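Local atomic coordinates of gamma-glutamyltranspeptidase (Streptomyces lincolnensis, PDB entry 6J3I), a protein that probably cleaves or transfers gamma-glutamyl groups, as a homologue of the LmbA glutamyltranspeptidase in the Ntn-hydrolase superfamily. Residues L282-A287 with E330-E335. The protein carries 1 engineered substitution. Sequence-based numbering, arbitrary orientation.
Sequences LLQQLA and ELLSAE
Leu332 lays its CD1 methyl against the CG methylene of Gln284, 3.5 Å away, where helix 280-288 of the gamma-glutamyltranspeptidase fold, a member of the Ntn-hydrolase clan, meets the turn between helices 328-331 and 334-341. The two side chains cross at about a right angle. The same CD1 lies 4.2 Å from Leu283 CB, so leucine, apolar and long enough to span the gap, serves two neighbours on the helix with a single methyl. One turn on, Ala287 keeps the helix surface low, its CB 4.3 Å from Leu332 O. Leu331 lies obliquely across the glutamine's amide, its CD1 3.7 Å from Gln284 OE1 and its CD2 3.8 Å from Gln284 NE2. No hydrogen bond joins the segments; the buried amide finds its partners elsewhere, OE1 with Tyr320 OH and NE2 with Asp315 OD2. Glutamine suits this double task: with CG anti to the carbonyl carbon (chi1 -77°) and an extended chain beyond, its CG methylene meets Leu332 while its amide reaches both polar groups. A leucine in place of Gln284 would probably leave Tyr320 and Asp315 without these hydrogen-bond mates in a buried setting. Leu283 and Ala287 also touch Tyr263 of strand 256-265, and Ala287 O accepts a hydrogen bond from Arg341 NH1. The leucine-bearing turn is itself fixed by Ser333, the N-cap of helix 334-341: its small hydroxyl pairs with Tyr336 N and also donates to Glu330 O over 2.7 Å, meeting the carbonyl at a C=O...OG angle of 131°, with OG tilted 20° from the carbonyl plane.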
ATOM      1  N   LEU A 282      12.760  -3.695  -1.797  1.00 22.53           N
ATOM      2  CA  LEU A 282      12.700  -4.755  -2.792  1.00 22.53           C
ATOM      3  C   LEU A 282      14.002  -4.755  -3.597  1.00 22.29           C
ATOM      4  O   LEU A 282      14.681  -5.784  -3.709  1.00 21.60           O
ATOM      5  CB  LEU A 282      11.502  -4.567  -3.716  1.00 22.66           C
ATOM      6  CG  LEU A 282      11.099  -5.829  -4.485  1.00 23.40           C
ATOM      7  CD1 LEU A 282       9.604  -5.817  -4.802  1.00 23.78           C
ATOM      8  CD2 LEU A 282      11.914  -6.007  -5.762  1.00 23.32           C
ATOM      9  N   LEU A 283      14.333  -3.579  -4.122  1.00 21.94           N
ATOM     10  CA  LEU A 283      15.559  -3.330  -4.875  1.00 21.72           C
ATOM     11  C   LEU A 283      16.810  -3.780  -4.115  1.00 21.70           C
ATOM     12  O   LEU A 283      17.647  -4.509  -4.655  1.00 21.63           O
ATOM     13  CB  LEU A 283      15.631  -1.834  -5.262  1.00 21.79           C
ATOM     14  CG  LEU A 283      14.866  -1.385  -6.523  1.00 21.84           C
ATOM     15  CD1 LEU A 283      13.644  -2.234  -6.844  1.00 22.26           C
ATOM     16  CD2 LEU A 283      14.470   0.080  -6.488  1.00 22.14           C
ATOM     17  N   GLN A 284      16.919  -3.379  -2.854  1.00 21.93           N
ATOM     18  CA  GLN A 284      18.072  -3.776  -2.027  1.00 22.60           C
ATOM     19  C   GLN A 284      18.228  -5.290  -1.850  1.00 23.34           C
ATOM     20  O   GLN A 284      19.347  -5.796  -1.720  1.00 23.16           O
ATOM     21  CB  GLN A 284      18.018  -3.098  -0.657  1.00 22.33           C
ATOM     22  CG  GLN A 284      18.444  -1.636  -0.685  1.00 21.84           C
ATOM     23  CD  GLN A 284      18.788  -1.098   0.688  1.00 21.81           C
ATOM     24  OE1 GLN A 284      18.173  -0.148   1.153  1.00 22.44           O
ATOM     25  NE2 GLN A 284      19.776  -1.709   1.347  1.00 21.22           N
ATOM     26  N   GLN A 285      17.110  -6.007  -1.833  1.00 24.58           N
ATOM     27  CA  GLN A 285      17.145  -7.463  -1.705  1.00 25.19           C
ATOM     28  C   GLN A 285      17.641  -8.123  -2.988  1.00 26.23           C
ATOM     29  O   GLN A 285      18.296  -9.156  -2.934  1.00 26.74           O
ATOM     30  CB  GLN A 285      15.776  -8.005  -1.332  1.00 24.53           C
ATOM     31  CG  GLN A 285      15.329  -7.636   0.065  1.00 24.49           C
ATOM     32  CD  GLN A 285      13.863  -7.952   0.275  1.00 24.48           C
ATOM     33  OE1 GLN A 285      13.496  -9.103   0.540  1.00 24.14           O
ATOM     34  NE2 GLN A 285      13.011  -6.937   0.140  1.00 22.85           N
ATOM     35  N   LEU A 286      17.314  -7.527  -4.129  1.00 27.74           N
ATOM     36  CA  LEU A 286      17.814  -7.998  -5.418  1.00 28.94           C
ATOM     37  C   LEU A 286      19.336  -7.879  -5.466  1.00 29.71           C
ATOM     38  O   LEU A 286      20.038  -8.882  -5.607  1.00 30.10           O
ATOM     39  CB  LEU A 286      17.145  -7.234  -6.580  1.00 29.31           C
ATOM     40  CG  LEU A 286      16.045  -7.920  -7.420  1.00 29.26           C
ATOM     41  CD1 LEU A 286      15.401  -9.138  -6.777  1.00 29.63           C
ATOM     42  CD2 LEU A 286      14.967  -6.921  -7.823  1.00 28.53           C
ATOM     43  N   ALA A 287      19.833  -6.659  -5.287  1.00 30.32           N
ATOM     44  CA  ALA A 287      21.277  -6.374  -5.255  1.00 30.66           C
ATOM     45  C   ALA A 287      22.090  -7.248  -4.289  1.00 30.89           C
ATOM     46  O   ALA A 287      23.277  -7.486  -4.517  1.00 31.88           O
ATOM     47  CB  ALA A 287      21.500  -4.912  -4.927  1.00 30.67           C
ATOM     48  N   GLU A 330      24.483   4.224  -3.428  1.00 33.47           N
ATOM     49  CA  GLU A 330      25.469   3.471  -2.644  1.00 33.61           C
ATOM     50  C   GLU A 330      24.873   2.188  -2.060  1.00 32.38           C
ATOM     51  O   GLU A 330      25.525   1.136  -2.085  1.00 30.52           O
ATOM     52  CB  GLU A 330      26.067   4.359  -1.536  1.00 35.24           C
ATOM     53  CG  GLU A 330      27.009   5.444  -2.065  1.00 36.57           C
ATOM     54  CD  GLU A 330      27.158   6.638  -1.134  1.00 38.41           C
ATOM     55  OE1 GLU A 330      27.296   7.772  -1.639  1.00 38.48           O
ATOM     56  OE2 GLU A 330      27.128   6.455   0.100  1.00 40.88           O
ATOM     57  N   LEU A 331      23.636   2.273  -1.560  1.00 31.11           N
ATOM     58  CA  LEU A 331      22.901   1.098  -1.049  1.00 30.09           C
ATOM     59  C   LEU A 331      22.593   0.030  -2.127  1.00 30.16           C
ATOM     60  O   LEU A 331      22.512  -1.166  -1.818  1.00 29.04           O
ATOM     61  CB  LEU A 331      21.599   1.540  -0.380  1.00 29.38           C
ATOM     62  CG  LEU A 331      21.666   2.238   0.981  1.00 28.52           C
ATOM     63  CD1 LEU A 331      20.321   2.874   1.306  1.00 28.30           C
ATOM     64  CD2 LEU A 331      22.057   1.273   2.085  1.00 28.00           C
ATOM     65  N   LEU A 332      22.413   0.478  -3.373  1.00 30.71           N
ATOM     66  CA  LEU A 332      22.232  -0.398  -4.556  1.00 31.22           C
ATOM     67  C   LEU A 332      23.525  -0.677  -5.362  1.00 31.89           C
ATOM     68  O   LEU A 332      23.479  -1.386  -6.369  1.00 33.65           O
ATOM     69  CB  LEU A 332      21.178   0.225  -5.487  1.00 31.07           C
ATOM     70  CG  LEU A 332      19.675  -0.024  -5.246  1.00 30.78           C
ATOM     71  CD1 LEU A 332      19.324  -0.402  -3.821  1.00 30.71           C
ATOM     72  CD2 LEU A 332      18.874   1.193  -5.684  1.00 30.74           C
ATOM     73  N   SER A 333      24.656  -0.120  -4.926  1.00 31.17           N
ATOM     74  CA  SER A 333      25.949  -0.305  -5.593  1.00 30.33           C
ATOM     75  C   SER A 333      26.461  -1.722  -5.374  1.00 29.56           C
ATOM     76  O   SER A 333      26.194  -2.323  -4.334  1.00 28.63           O
ATOM     77  CB  SER A 333      26.992   0.694  -5.050  1.00 30.11           C
ATOM     78  OG  SER A 333      27.509   0.288  -3.783  1.00 29.13           O
ATOM     79  N   ALA A 334      27.227  -2.238  -6.333  1.00 29.39           N
ATOM     80  CA  ALA A 334      27.792  -3.591  -6.217  1.00 30.08           C
ATOM     81  C   ALA A 334      28.825  -3.753  -5.080  1.00 30.78           C
ATOM     82  O   ALA A 334      28.832  -4.789  -4.397  1.00 30.09           O
ATOM     83  CB  ALA A 334      28.386  -4.031  -7.547  1.00 30.34           C
ATOM     84  N   GLU A 335      29.680  -2.737  -4.891  1.00 31.22           N
ATOM     85  CA  GLU A 335      30.697  -2.709  -3.806  1.00 30.96           C
ATOM     86  C   GLU A 335      30.098  -2.855  -2.404  1.00 30.31           C
ATOM     87  O   GLU A 335      30.568  -3.655  -1.581  1.00 29.66           O
ATOM     88  CB  GLU A 335      31.494  -1.395  -3.857  1.00 31.14           C
TER